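Local atomic coordinates of rifamycin polyketide synthase (Amycolatopsis mediterranei, PDB entry 4LN9), a protein that probably dehydrates a beta-hydroxyacyl polyketide intermediate, as the dehydratase domain of the terminal module of the rifamycin synthase. Residues Ser50-Ser60 with Gly114-Pro125; Cys96-Pro107 with Arg147-Glu156. All coordinates share one frame; numbering follows the deposited sequence.

Contact 1 (Ser50-Ser60 with Gly114-Pro125)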
ATOM      1  N   SER A  50       5.019   3.651  -9.631  1.00 34.72           N
ATOM      2  CA  SER A  50       5.715   4.920  -9.443  1.00 36.14           C
ATOM      3  C   SER A  50       7.145   4.740  -8.929  1.00 36.07           C
ATOM      4  O   SER A  50       7.876   5.715  -8.761  1.00 39.49           O
ATOM      5  CB  SER A  50       4.926   5.834  -8.503  1.00 39.19           C
ATOM      6  OG  SER A  50       4.961   5.349  -7.171  1.00 41.53           O
ATOM      7  N   ASP A  51       7.556   3.487  -8.744  1.00 36.80           N
ATOM      8  CA  ASP A  51       8.810   3.176  -8.054  1.00 44.14           C
ATOM      9  C   ASP A  51       8.855   3.817  -6.671  1.00 38.56           C
ATOM     10  O   ASP A  51       9.918   4.208  -6.187  1.00 39.42           O
ATOM     11  CB  ASP A  51      10.016   3.620  -8.891  1.00 44.55           C
ATOM     12  CG  ASP A  51      11.299   2.900  -8.501  1.00 62.24           C
ATOM     13  OD1 ASP A  51      11.281   2.144  -7.507  1.00 64.16           O
ATOM     14  OD2 ASP A  51      12.336   3.134  -9.159  1.00 62.84           O
ATOM     15  N   GLY A  52       7.681   3.979  -6.068  1.00 30.92           N
ATOM     16  CA  GLY A  52       7.593   4.462  -4.699  1.00 34.75           C
ATOM     17  C   GLY A  52       7.334   3.310  -3.755  1.00 26.99           C
ATOM     18  O   GLY A  52       7.440   2.145  -4.139  1.00 30.55           O
ATOM     19  N   LEU A  53       6.932   3.633  -2.535  1.00 29.91           N
ATOM     20  CA  LEU A  53       6.421   2.622  -1.635  1.00 31.97           C
ATOM     21  C   LEU A  53       5.616   3.288  -0.542  1.00 29.79           C
ATOM     22  O   LEU A  53       5.557   4.515  -0.455  1.00 28.39           O
ATOM     23  CB  LEU A  53       7.564   1.807  -1.027  1.00 37.31           C
ATOM     24  CG  LEU A  53       8.637   2.581  -0.258  1.00 37.25           C
ATOM     25  CD1 LEU A  53       8.099   3.080   1.077  1.00 38.27           C
ATOM     26  CD2 LEU A  53       9.870   1.716  -0.054  1.00 42.00           C
ATOM     27  N   VAL A  54       4.866   2.475   0.185  1.00 29.55           N
ATOM     28  CA  VAL A  54       3.983   3.001   1.195  1.00 30.35           C
ATOM     29  C   VAL A  54       3.972   2.105   2.424  1.00 25.46           C
ATOM     30  O   VAL A  54       4.091   0.882   2.317  1.00 27.19           O
ATOM     31  CB  VAL A  54       2.559   3.199   0.647  1.00 31.21           C
ATOM     32  CG1 VAL A  54       1.875   1.858   0.438  1.00 30.85           C
ATOM     33  CG2 VAL A  54       1.749   4.078   1.587  1.00 32.33           C
ATOM     34  N   PHE A  55       4.128   2.748   3.578  1.00 30.26           N
ATOM     35  CA  PHE A  55       3.985   2.084   4.861  1.00 29.77           C
ATOM     36  C   PHE A  55       2.605   2.379   5.429  1.00 21.71           C
ATOM     37  O   PHE A  55       2.218   3.544   5.536  1.00 26.81           O
ATOM     38  CB  PHE A  55       5.046   2.597   5.832  1.00 30.63           C
ATOM     39  CG  PHE A  55       6.413   2.036   5.584  1.00 31.73           C
ATOM     40  CD1 PHE A  55       7.215   2.550   4.580  1.00 32.35           C
ATOM     41  CD2 PHE A  55       6.868   0.947   6.310  1.00 37.79           C
ATOM     42  CE1 PHE A  55       8.467   2.023   4.337  1.00 34.67           C
ATOM     43  CE2 PHE A  55       8.114   0.408   6.065  1.00 38.51           C
ATOM     44  CZ  PHE A  55       8.923   0.957   5.087  1.00 37.42           C
ATOM     45  N   THR A  56       1.992   1.356   6.017  1.00 28.31           N
ATOM     46  CA  THR A  56       0.693   1.507   6.665  1.00 27.60           C
ATOM     47  C   THR A  56       0.740   1.108   8.136  1.00 30.94           C
ATOM     48  O   THR A  56       1.437   0.165   8.515  1.00 32.85           O
ATOM     49  CB  THR A  56      -0.398   0.675   5.961  1.00 30.62           C
ATOM     50  OG1 THR A  56      -0.049  -0.714   6.012  1.00 37.74           O
ATOM     51  CG2 THR A  56      -0.546   1.104   4.509  1.00 36.71           C
ATOM     52  N   SER A  57      -0.116   1.747   8.926  1.00 29.97           N
ATOM     53  CA  SER A  57      -0.164   1.526  10.365  1.00 31.72           C
ATOM     54  C   SER A  57      -1.538   1.895  10.917  1.00 32.91           C
ATOM     55  O   SER A  57      -2.247   2.725  10.346  1.00 31.26           O
ATOM     56  CB  SER A  57       0.921   2.349  11.062  1.00 34.55           C
ATOM     57  OG  SER A  57       0.668   2.460  12.451  1.00 41.12           O
ATOM     58  N   ARG A  58      -1.906   1.272  12.031  1.00 31.16           N
ATOM     59  CA  ARG A  58      -3.020   1.735  12.850  1.00 32.31           C
ATOM     60  C   ARG A  58      -2.550   1.963  14.283  1.00 31.37           C
ATOM     61  O   ARG A  58      -2.128   1.024  14.956  1.00 37.49           O
ATOM     62  CB  ARG A  58      -4.140   0.689  12.841  1.00 35.49           C
ATOM     63  CG  ARG A  58      -5.326   1.053  13.716  1.00 39.07           C
ATOM     64  CD  ARG A  58      -6.314  -0.097  13.801  1.00 41.38           C
ATOM     65  NE  ARG A  58      -7.513   0.279  14.541  1.00 39.95           N
ATOM     66  CZ  ARG A  58      -7.664   0.112  15.849  1.00 51.42           C
ATOM     67  NH1 ARG A  58      -6.706  -0.464  16.563  1.00 42.40           N
ATOM     68  NH2 ARG A  58      -8.780   0.510  16.445  1.00 55.02           N
ATOM     69  N   LEU A  59      -2.621   3.206  14.749  1.00 29.00           N
ATOM     70  CA  LEU A  59      -2.216   3.529  16.116  1.00 34.85           C
ATOM     71  C   LEU A  59      -3.431   3.680  17.025  1.00 38.04           C
ATOM     72  O   LEU A  59      -4.431   4.283  16.641  1.00 36.46           O
ATOM     73  CB  LEU A  59      -1.386   4.812  16.135  1.00 34.25           C
ATOM     74  CG  LEU A  59      -0.175   4.829  15.201  1.00 29.48           C
ATOM     75  CD1 LEU A  59       0.573   6.147  15.320  1.00 33.77           C
ATOM     76  CD2 LEU A  59       0.745   3.654  15.500  1.00 35.30           C
ATOM     77  N   SER A  60      -3.345   3.119  18.227  1.00 40.39           N
ATOM     78  CA  SER A  60      -4.321   3.408  19.274  1.00 40.54           C
ATOM     79  C   SER A  60      -3.620   3.491  20.621  1.00 42.80           C
ATOM     80  O   SER A  60      -2.487   3.033  20.764  1.00 37.56           O
ATOM     81  CB  SER A  60      -5.400   2.324  19.314  1.00 38.94           C
ATOM     82  OG  SER A  60      -4.839   1.053  19.595  1.00 44.89           O
ATOM     83  N   GLY A 114     -10.399   4.312  20.301  1.00 49.05           N
ATOM     84  CA  GLY A 114     -10.404   3.986  18.881  1.00 51.96           C
ATOM     85  C   GLY A 114      -9.007   3.973  18.294  1.00 55.86           C
ATOM     86  O   GLY A 114      -8.018   3.915  19.024  1.00 54.24           O
ATOM     87  N   GLY A 115      -8.928   4.007  16.967  1.00 50.81           N
ATOM     88  CA  GLY A 115      -7.644   4.012  16.279  1.00 42.44           C
ATOM     89  C   GLY A 115      -7.536   5.154  15.291  1.00 51.47           C
ATOM     90  O   GLY A 115      -8.525   5.825  14.995  1.00 43.16           O
ATOM     91  N   VAL A 116      -6.313   5.442  14.859  1.00 40.71           N
ATOM     92  CA  VAL A 116      -6.105   6.306  13.708  1.00 41.51           C
ATOM     93  C   VAL A 116      -5.195   5.622  12.698  1.00 37.62           C
ATOM     94  O   VAL A 116      -4.240   4.941  13.072  1.00 38.49           O
ATOM     95  CB  VAL A 116      -5.510   7.669  14.115  1.00 41.15           C
ATOM     96  CG1 VAL A 116      -4.182   7.481  14.832  1.00 36.68           C
ATOM     97  CG2 VAL A 116      -5.349   8.566  12.897  1.00 40.60           C
ATOM     98  N   ARG A 117      -5.638   5.611  11.443  1.00 36.99           N
ATOM     99  CA  ARG A 117      -4.873   4.974  10.382  1.00 34.57           C
ATOM    100  C   ARG A 117      -3.743   5.909   9.974  1.00 31.07           C
ATOM    101  O   ARG A 117      -3.935   7.121   9.909  1.00 34.70           O
ATOM    102  CB  ARG A 117      -5.780   4.689   9.184  1.00 34.01           C
ATOM    103  CG  ARG A 117      -5.087   3.981   8.034  1.00 40.12           C
ATOM    104  CD  ARG A 117      -6.080   3.585   6.952  1.00 40.37           C
ATOM    105  NE  ARG A 117      -6.896   2.443   7.353  1.00 41.38           N
ATOM    106  CZ  ARG A 117      -8.001   2.060   6.723  1.00 46.05           C
ATOM    107  NH1 ARG A 117      -8.439   2.743   5.675  1.00 35.24           N
ATOM    108  NH2 ARG A 117      -8.682   1.008   7.157  1.00 45.54           N
ATOM    109  N   VAL A 118      -2.530   5.372   9.867  1.00 30.88           N
ATOM    110  CA  VAL A 118      -1.377   6.193   9.508  1.00 29.29           C
ATOM    111  C   VAL A 118      -0.711   5.698   8.234  1.00 25.76           C
ATOM    112  O   VAL A 118      -0.694   4.500   7.953  1.00 27.96           O
ATOM    113  CB  VAL A 118      -0.332   6.255  10.640  1.00 27.87           C
ATOM    114  CG1 VAL A 118       0.867   7.085  10.207  1.00 25.74           C
ATOM    115  CG2 VAL A 118      -0.955   6.830  11.903  1.00 35.09           C
ATOM    116  N   GLN A 119      -0.220   6.629   7.429  1.00 28.03           N
ATOM    117  CA  GLN A 119       0.447   6.251   6.202  1.00 28.68           C
ATOM    118  C   GLN A 119       1.718   7.053   5.975  1.00 20.84           C
ATOM    119  O   GLN A 119       1.726   8.274   6.116  1.00 26.32           O
ATOM    120  CB  GLN A 119      -0.496   6.395   5.012  1.00 26.46           C
ATOM    121  CG  GLN A 119       0.038   5.740   3.752  1.00 30.03           C
ATOM    122  CD  GLN A 119      -0.932   5.839   2.597  1.00 33.83           C
ATOM    123  OE1 GLN A 119      -0.661   6.508   1.601  1.00 34.37           O
ATOM    124  NE2 GLN A 119      -2.048   5.123   2.697  1.00 32.89           N
ATOM    125  N   VAL A 120       2.805   6.353   5.666  1.00 26.71           N
ATOM    126  CA  VAL A 120       4.026   7.017   5.238  1.00 26.34           C
ATOM    127  C   VAL A 120       4.256   6.759   3.762  1.00 21.94           C
ATOM    128  O   VAL A 120       4.396   5.612   3.337  1.00 26.85           O
ATOM    129  CB  VAL A 120       5.249   6.528   6.034  1.00 30.12           C
ATOM    130  CG1 VAL A 120       6.445   7.432   5.775  1.00 26.68           C
ATOM    131  CG2 VAL A 120       4.924   6.477   7.520  1.00 27.11           C
ATOM    132  N   ALA A 121       4.200   7.822   2.970  1.00 26.86           N
ATOM    133  CA  ALA A 121       4.320   7.693   1.528  1.00 29.97           C
ATOM    134  C   ALA A 121       5.675   8.182   1.038  1.00 21.67           C
ATOM    135  O   ALA A 121       6.016   9.357   1.185  1.00 26.93           O
ATOM    136  CB  ALA A 121       3.193   8.436   0.827  1.00 29.61           C
ATOM    137  N   LEU A 122       6.378   7.300   0.337  1.00 27.07           N
ATOM    138  CA  LEU A 122       7.695   7.596  -0.206  1.00 30.57           C
ATOM    139  C   LEU A 122       7.613   7.643  -1.726  1.00 29.78           C
ATOM    140  O   LEU A 122       7.239   6.659  -2.365  1.00 29.80           O
ATOM    141  CB  LEU A 122       8.691   6.514   0.220  1.00 29.24           C
ATOM    142  CG  LEU A 122      10.175   6.836   0.043  1.00 38.46           C
ATOM    143  CD1 LEU A 122      10.562   8.048   0.877  1.00 31.72           C
ATOM    144  CD2 LEU A 122      11.029   5.633   0.413  1.00 35.64           C
ATOM    145  N   GLY A 123       7.920   8.802  -2.300  1.00 32.02           N
ATOM    146  CA  GLY A 123       7.831   8.984  -3.744  1.00 33.99           C
ATOM    147  C   GLY A 123       8.938   8.258  -4.482  1.00 34.58           C
ATOM    148  O   GLY A 123       9.863   7.729  -3.866  1.00 32.59           O
ATOM    149  N   GLY A 124       8.844   8.230  -5.807  1.00 33.26           N
ATOM    150  CA  GLY A 124       9.890   7.631  -6.627  1.00 33.02           C
ATOM    151  C   GLY A 124      11.138   8.489  -6.625  1.00 27.84           C
ATOM    152  O   GLY A 124      11.079   9.673  -6.296  1.00 34.12           O
ATOM    153  N   PRO A 125      12.284   7.896  -6.986  1.00 35.40           N
ATOM    154  CA  PRO A 125      13.556   8.620  -6.942  1.00 38.20           C
ATOM    155  C   PRO A 125      13.667   9.684  -8.037  1.00 39.28           C
ATOM    156  O   PRO A 125      13.365   9.405  -9.198  1.00 36.36           O
ATOM    157  CB  PRO A 125      14.598   7.516  -7.164  1.00 34.13           C
ATOM    158  CG  PRO A 125      13.853   6.403  -7.824  1.00 38.40           C
ATOM    159  CD  PRO A 125      12.464   6.461  -7.265  1.00 32.16           C
TER
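Leu53 and Leu122 lie side by side and point the same way, with Leu53 CD1 3.6 Å from Leu122 CB. Leu53 has CG between its backbone N and carbonyl carbon (chi1 57°), which swings the branch toward its neighbour. On the same face, Phe55 CB meets Val120 CB at 3.9 Å, and the ring leads away from strand 116-122 to pack on Arg89, Ala90 and Glu93 of helix 80-93. Leu59 CD1 reaches diagonally to Val118 CG2, 3.8 Å away. The other face carries Val54, Thr56, Arg58, Arg117, Gln119 and Ala121. There Val54 CG2 presses on Gln119 CG at 3.2 Å, a tight approach. The amide of Gln119 runs on to Gln46 O of the second subunit, which accepts a hydrogen bond from NE2. Thr56 OG1 is hydrogen-bonded to Leu31 O of that subunit. The extended Arg58 lays one guanidinium face over Gly115 CA, and NH2 forms a salt bridge with Glu140.

Behind these side chains, four hydrogen-bonded pairs run from Leu53-Leu122 to Leu59-Val116. The shortest bond is Val118 N to Ser57 O, 2.7 Å and nearly straight at 178°. Its return bond, Ser57 N to Val118 O, is more bent at 136°. At the far end Gly124 CA makes CA-H...O contacts with Ser50 O and Asp51 O. Asp51 and Gly52 form a G1 beta bulge against strand 41-47, where the chain enters strand 52-59. The arrangement is an antiparallel strand pair of the double hotdog fold, with one face on the hotdog helix 80-93 and the other at the subunit interface.

Contact 2 (Cys96-Pro107 with Arg147-Glu156)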
ATOM      1  N   CYS A  96      17.532   5.320   1.057  1.00 29.41           N
ATOM      2  CA  CYS A  96      17.635   6.768   1.229  1.00 27.21           C
ATOM      3  C   CYS A  96      17.507   7.128   2.700  1.00 33.27           C
ATOM      4  O   CYS A  96      16.502   7.706   3.108  1.00 30.13           O
ATOM      5  CB  CYS A  96      16.495   7.467   0.485  1.00 39.14           C
ATOM      6  SG  CYS A  96      16.679   7.549  -1.310  1.00 46.83           S
ATOM      7  N   PRO A  97      18.540   6.823   3.499  1.00 31.51           N
ATOM      8  CA  PRO A  97      18.407   6.919   4.950  1.00 33.75           C
ATOM      9  C   PRO A  97      18.526   8.345   5.503  1.00 33.25           C
ATOM     10  O   PRO A  97      18.193   8.577   6.665  1.00 31.28           O
ATOM     11  CB  PRO A  97      19.556   6.050   5.461  1.00 31.69           C
ATOM     12  CG  PRO A  97      20.590   6.141   4.390  1.00 30.89           C
ATOM     13  CD  PRO A  97      19.828   6.229   3.096  1.00 31.83           C
ATOM     14  N   VAL A  98      18.997   9.289   4.692  1.00 28.11           N
ATOM     15  CA  VAL A  98      19.272  10.638   5.193  1.00 29.60           C
ATOM     16  C   VAL A  98      18.052  11.545   5.095  1.00 29.83           C
ATOM     17  O   VAL A  98      17.474  11.713   4.021  1.00 26.92           O
ATOM     18  CB  VAL A  98      20.458  11.294   4.459  1.00 27.37           C
ATOM     19  CG1 VAL A  98      20.651  12.726   4.936  1.00 29.21           C
ATOM     20  CG2 VAL A  98      21.725  10.480   4.675  1.00 30.27           C
ATOM     21  N   LEU A  99      17.658  12.125   6.226  1.00 25.54           N
ATOM     22  CA  LEU A  99      16.538  13.059   6.254  1.00 30.02           C
ATOM     23  C   LEU A  99      17.000  14.479   5.937  1.00 32.52           C
ATOM     24  O   LEU A  99      17.421  15.225   6.822  1.00 32.99           O
ATOM     25  CB  LEU A  99      15.805  13.001   7.602  1.00 27.23           C
ATOM     26  CG  LEU A  99      14.459  13.733   7.704  1.00 26.35           C
ATOM     27  CD1 LEU A  99      13.535  13.342   6.559  1.00 27.39           C
ATOM     28  CD2 LEU A  99      13.796  13.468   9.048  1.00 25.93           C
ATOM     29  N   ASP A 100      16.984  14.810   4.648  1.00 34.16           N
ATOM     30  CA  ASP A 100      17.441  16.106   4.149  1.00 36.60           C
ATOM     31  C   ASP A 100      16.594  17.213   4.765  1.00 30.44           C
ATOM     32  O   ASP A 100      17.118  18.181   5.317  1.00 28.89           O
ATOM     33  CB  ASP A 100      17.306  16.134   2.619  1.00 35.38           C
ATOM     34  CG  ASP A 100      18.191  17.180   1.961  1.00 49.61           C
ATOM     35  OD1 ASP A 100      18.963  17.858   2.675  1.00 53.00           O
ATOM     36  OD2 ASP A 100      18.120  17.317   0.719  1.00 52.20           O
ATOM     37  N   GLU A 101      15.281  17.002   4.764  1.00 29.60           N
ATOM     38  CA  GLU A 101      14.342  17.987   5.286  1.00 27.64           C
ATOM     39  C   GLU A 101      13.022  17.321   5.674  1.00 30.86           C
ATOM     40  O   GLU A 101      12.584  16.367   5.032  1.00 28.53           O
ATOM     41  CB  GLU A 101      14.101  19.086   4.246  1.00 40.46           C
ATOM     42  CG  GLU A 101      13.197  20.215   4.714  1.00 42.51           C
ATOM     43  CD  GLU A 101      13.172  21.378   3.741  1.00 62.52           C
ATOM     44  OE1 GLU A 101      13.673  21.219   2.606  1.00 59.74           O
ATOM     45  OE2 GLU A 101      12.679  22.462   4.120  1.00 65.76           O
ATOM     46  N   LEU A 102      12.456  17.753   6.798  1.00 30.93           N
ATOM     47  CA  LEU A 102      11.095  17.370   7.157  1.00 31.55           C
ATOM     48  C   LEU A 102      10.372  18.534   7.816  1.00 34.45           C
ATOM     49  O   LEU A 102      10.879  19.132   8.766  1.00 33.88           O
ATOM     50  CB  LEU A 102      11.099  16.154   8.089  1.00 30.24           C
ATOM     51  CG  LEU A 102       9.752  15.451   8.287  1.00 33.69           C
ATOM     52  CD1 LEU A 102       9.288  14.805   6.991  1.00 31.94           C
ATOM     53  CD2 LEU A 102       9.832  14.421   9.405  1.00 33.16           C
ATOM     54  N   VAL A 103       9.244  18.929   7.236  1.00 31.62           N
ATOM     55  CA  VAL A 103       8.433  19.991   7.817  1.00 34.00           C
ATOM     56  C   VAL A 103       7.189  19.416   8.483  1.00 33.87           C
ATOM     57  O   VAL A 103       6.475  18.610   7.886  1.00 36.62           O
ATOM     58  CB  VAL A 103       8.017  21.029   6.759  1.00 32.95           C
ATOM     59  CG1 VAL A 103       7.064  22.050   7.363  1.00 37.43           C
ATOM     60  CG2 VAL A 103       9.245  21.716   6.179  1.00 37.82           C
ATOM     61  N   ILE A 104       7.001  19.738   9.760  1.00 35.97           N
ATOM     62  CA  ILE A 104       5.824  19.273  10.486  1.00 37.53           C
ATOM     63  C   ILE A 104       4.657  20.237  10.299  1.00 39.17           C
ATOM     64  O   ILE A 104       4.782  21.433  10.560  1.00 42.79           O
ATOM     65  CB  ILE A 104       6.108  19.097  11.991  1.00 38.47           C
ATOM     66  CG1 ILE A 104       7.431  18.357  12.202  1.00 45.44           C
ATOM     67  CG2 ILE A 104       4.967  18.347  12.664  1.00 36.71           C
ATOM     68  CD1 ILE A 104       7.365  16.881  11.872  1.00 37.22           C
ATOM     69  N   GLU A 105       3.550  19.725   9.772  1.00 49.10           N
ATOM     70  CA  GLU A 105       2.456  20.574   9.314  1.00 44.01           C
ATOM     71  C   GLU A 105       1.379  20.700  10.384  1.00 51.44           C
ATOM     72  O   GLU A 105       0.740  21.746  10.513  1.00 59.26           O
ATOM     73  CB  GLU A 105       1.842  19.999   8.041  1.00 47.19           C
ATOM     74  CG  GLU A 105       2.838  19.789   6.917  1.00 51.56           C
ATOM     75  CD  GLU A 105       2.185  19.882   5.555  1.00 58.05           C
ATOM     76  OE1 GLU A 105       2.888  20.238   4.585  1.00 65.77           O
ATOM     77  OE2 GLU A 105       0.938  19.798   5.494  1.00 61.58           O
ATOM     78  N   ALA A 106       1.033  19.563  10.981  1.00 45.18           N
ATOM     79  CA  ALA A 106      -0.166  19.443  11.799  1.00 51.17           C
ATOM     80  C   ALA A 106      -0.019  18.244  12.730  1.00 46.21           C
ATOM     81  O   ALA A 106       0.448  17.185  12.309  1.00 43.23           O
ATOM     82  CB  ALA A 106      -1.397  19.279  10.915  1.00 49.16           C
ATOM     83  N   PRO A 107      -0.406  18.409  14.003  1.00 46.37           N
ATOM     84  CA  PRO A 107      -0.237  17.360  15.009  1.00 46.52           C
ATOM     85  C   PRO A 107      -0.946  16.059  14.631  1.00 47.35           C
ATOM     86  O   PRO A 107      -2.089  16.086  14.174  1.00 40.44           O
ATOM     87  CB  PRO A 107      -0.878  17.969  16.255  1.00 48.38           C
ATOM     88  CG  PRO A 107      -0.712  19.439  16.073  1.00 50.58           C
ATOM     89  CD  PRO A 107      -0.874  19.674  14.597  1.00 46.95           C
ATOM     90  N   ARG A 147      -2.590  15.615   6.309  1.00 35.18           N
ATOM     91  CA  ARG A 147      -1.135  15.532   6.198  1.00 34.88           C
ATOM     92  C   ARG A 147      -0.441  16.113   7.418  1.00 36.68           C
ATOM     93  O   ARG A 147      -0.794  17.192   7.892  1.00 39.54           O
ATOM     94  CB  ARG A 147      -0.617  16.198   4.922  1.00 38.29           C
ATOM     95  CG  ARG A 147       0.826  15.825   4.613  1.00 37.70           C
ATOM     96  CD  ARG A 147       1.247  16.274   3.224  1.00 37.26           C
ATOM     97  NE  ARG A 147       1.496  17.710   3.182  1.00 44.28           N
ATOM     98  CZ  ARG A 147       1.942  18.357   2.112  1.00 51.64           C
ATOM     99  NH1 ARG A 147       2.223  17.689   1.001  1.00 51.03           N
ATOM    100  NH2 ARG A 147       2.121  19.670   2.154  1.00 47.69           N
ATOM    101  N   HIS A 148       0.581  15.414   7.903  1.00 36.19           N
ATOM    102  CA  HIS A 148       1.220  15.804   9.154  1.00 37.75           C
ATOM    103  C   HIS A 148       2.619  16.279   8.946  1.00 39.83           C
ATOM    104  O   HIS A 148       3.170  17.003   9.775  1.00 43.53           O
ATOM    105  CB  HIS A 148       1.208  14.648  10.132  1.00 35.59           C
ATOM    106  CG  HIS A 148      -0.173  14.228  10.542  1.00 38.76           C
ATOM    107  ND1 HIS A 148      -0.968  15.012  11.293  1.00 37.79           N
ATOM    108  CD2 HIS A 148      -0.961  13.157  10.126  1.00 35.56           C
ATOM    109  CE1 HIS A 148      -2.173  14.429  11.427  1.00 39.62           C
ATOM    110  NE2 HIS A 148      -2.162  13.286  10.724  1.00 36.37           N
ATOM    111  N   ALA A 149       3.252  15.773   7.898  1.00 34.66           N
ATOM    112  CA  ALA A 149       4.627  16.129   7.614  1.00 31.85           C
ATOM    113  C   ALA A 149       4.942  15.839   6.160  1.00 32.67           C
ATOM    114  O   ALA A 149       4.423  14.887   5.577  1.00 32.40           O
ATOM    115  CB  ALA A 149       5.571  15.362   8.527  1.00 34.28           C
ATOM    116  N   THR A 150       5.833  16.641   5.594  1.00 28.06           N
ATOM    117  CA  THR A 150       6.269  16.445   4.225  1.00 33.84           C
ATOM    118  C   THR A 150       7.751  16.787   4.142  1.00 29.61           C
ATOM    119  O   THR A 150       8.223  17.675   4.854  1.00 29.47           O
ATOM    120  CB  THR A 150       5.466  17.337   3.256  1.00 34.71           C
ATOM    121  OG1 THR A 150       5.861  17.064   1.906  1.00 39.09           O
ATOM    122  CG2 THR A 150       5.695  18.810   3.563  1.00 36.72           C
ATOM    123  N   GLY A 151       8.512  15.968   3.426  1.00 30.50           N
ATOM    124  CA  GLY A 151       9.956  16.144   3.394  1.00 31.27           C
ATOM    125  C   GLY A 151      10.671  15.423   2.271  1.00 35.70           C
ATOM    126  O   GLY A 151      10.065  15.041   1.269  1.00 33.25           O
ATOM    127  N   VAL A 152      11.981  15.274   2.438  1.00 26.42           N
ATOM    128  CA  VAL A 152      12.852  14.733   1.405  1.00 27.32           C
ATOM    129  C   VAL A 152      13.902  13.827   2.042  1.00 26.06           C
ATOM    130  O   VAL A 152      14.540  14.205   3.027  1.00 30.90           O
ATOM    131  CB  VAL A 152      13.572  15.862   0.647  1.00 33.88           C
ATOM    132  CG1 VAL A 152      14.537  15.284  -0.378  1.00 32.18           C
ATOM    133  CG2 VAL A 152      12.562  16.783  -0.021  1.00 34.25           C
ATOM    134  N   LEU A 153      13.988  12.593   1.556  1.00 26.78           N
ATOM    135  CA  LEU A 153      15.064  11.687   1.939  1.00 29.75           C
ATOM    136  C   LEU A 153      16.063  11.513   0.806  1.00 33.77           C
ATOM    137  O   LEU A 153      15.693  11.535  -0.366  1.00 27.30           O
ATOM    138  CB  LEU A 153      14.495  10.333   2.353  1.00 24.23           C
ATOM    139  CG  LEU A 153      13.583  10.441   3.575  1.00 27.00           C
ATOM    140  CD1 LEU A 153      12.504   9.371   3.533  1.00 28.81           C
ATOM    141  CD2 LEU A 153      14.399  10.344   4.855  1.00 27.61           C
ATOM    142  N   VAL A 154      17.343  11.442   1.160  1.00 29.48           N
ATOM    143  CA  VAL A 154      18.404  11.358   0.162  1.00 30.13           C
ATOM    144  C   VAL A 154      19.344  10.206   0.499  1.00 32.14           C
ATOM    145  O   VAL A 154      19.401   9.764   1.645  1.00 29.65           O
ATOM    146  CB  VAL A 154      19.209  12.672   0.076  1.00 36.61           C
ATOM    147  CG1 VAL A 154      18.293  13.835  -0.270  1.00 31.57           C
ATOM    148  CG2 VAL A 154      19.946  12.934   1.382  1.00 33.29           C
ATOM    149  N   PRO A 155      20.055   9.686  -0.513  1.00 31.48           N
ATOM    150  CA  PRO A 155      21.000   8.610  -0.238  1.00 33.11           C
ATOM    151  C   PRO A 155      22.186   9.133   0.564  1.00 31.34           C
ATOM    152  O   PRO A 155      22.381  10.345   0.655  1.00 33.14           O
ATOM    153  CB  PRO A 155      21.457   8.171  -1.639  1.00 33.72           C
ATOM    154  CG  PRO A 155      20.483   8.782  -2.597  1.00 37.17           C
ATOM    155  CD  PRO A 155      20.025  10.048  -1.938  1.00 36.01           C
ATOM    156  N   GLU A 156      22.847   8.240   1.297  1.00 27.05           N
ATOM    157  CA  GLU A 156      24.078   8.609   1.986  1.00 38.30           C
ATOM    158  C   GLU A 156      25.255   8.517   1.026  1.00 33.32           C
ATOM    159  O   GLU A 156      25.710   7.421   0.705  1.00 44.71           O
ATOM    160  CB  GLU A 156      24.317   7.675   3.173  1.00 34.85           C
ATOM    161  CG  GLU A 156      25.533   8.047   4.004  1.00 40.75           C
ATOM    162  CD  GLU A 156      25.201   9.039   5.102  1.00 49.62           C
ATOM    163  OE1 GLU A 156      24.952   8.597   6.243  1.00 56.86           O
ATOM    164  OE2 GLU A 156      25.121  10.250   4.808  1.00 51.83           O
TER
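Glu105 and Arg147 meet with their flat groups steeply turned, the carboxylate and guanidinium planes 78° apart. Arg147 NE gives a straight bond to Glu105 OE2 (3.2 Å, 166°). OE2 lies in the guanidinium plane, but NE stands above the carboxylate plane. Arg147 NH2 is 2.6 Å from Glu105 OE1 in the same salt bridge, though this bond is bent and weak. The arginine chain bends at chi3 (76°), and Thr150 CB sits over the centre of one guanidinium face. Thr150 OG1 itself is hydrogen-bonded to Asp134.

His148 presents its ring edge to the loop after strand 98-104. ND1 donates to Ala106 O at 2.8 Å; the oxygen is in the ring plane, while the nitrogen is above the carbonyl plane. NE2 is hydrogen-bonded to Ser137 OG, so both ring nitrogens have partners and the ring's rotation is probably fixed.

Farther along, Val98 CB packs on Val154 CG2 at 3.5 Å. The side chains of Val98 and Glu156 cross at about a right angle, with Val98 CG2 3.4 Å from Glu156 OE2, which is salt-bridged to Arg271. On the other face Leu99 CD1 meets Leu153 CD2 at 3.6 Å, and Leu99 continues to Val84 and Val88 of helix 80-93. Leu102 CD1 and Ile104 CD1 each approach Ala149 CB at 4.1 Å. Gly151, opposite Leu102, lets the strands come to a 4.1 Å separation between their CA atoms.

Asp100 and Glu101 both face Val152, whose O receives two weak bonds from their N atoms. This is a classic beta bulge in an antiparallel pair of the double hotdog fold. Strand 98-104 also pairs with strand 263-272, so the contact lies at the junction between the two hotdogs.

How the contacts relate
From the N terminus, strands 34-38 and 41-47 lead into strand 52-59, and helix 80-93 and strand 98-104 come later. Strand 116-122 then returns to strand 52-59 and contact 1 closes a loop that includes the helix. The chain goes on through strand 131-139, and segment 147-156 comes back to segment 96-107 to close contact 2. The segments alternate, so the two loops cross. Strand 131-139 lies between the two strand pairs, and the centres of the two contacts are about 13 Å apart. The pairs also touch directly, Leu122 CD1 packing on Leu153 CD1 at 3.5 Å. One face of contact 1 meets the second subunit, while contact 2 leads to strand 263-272 of the C-terminal half.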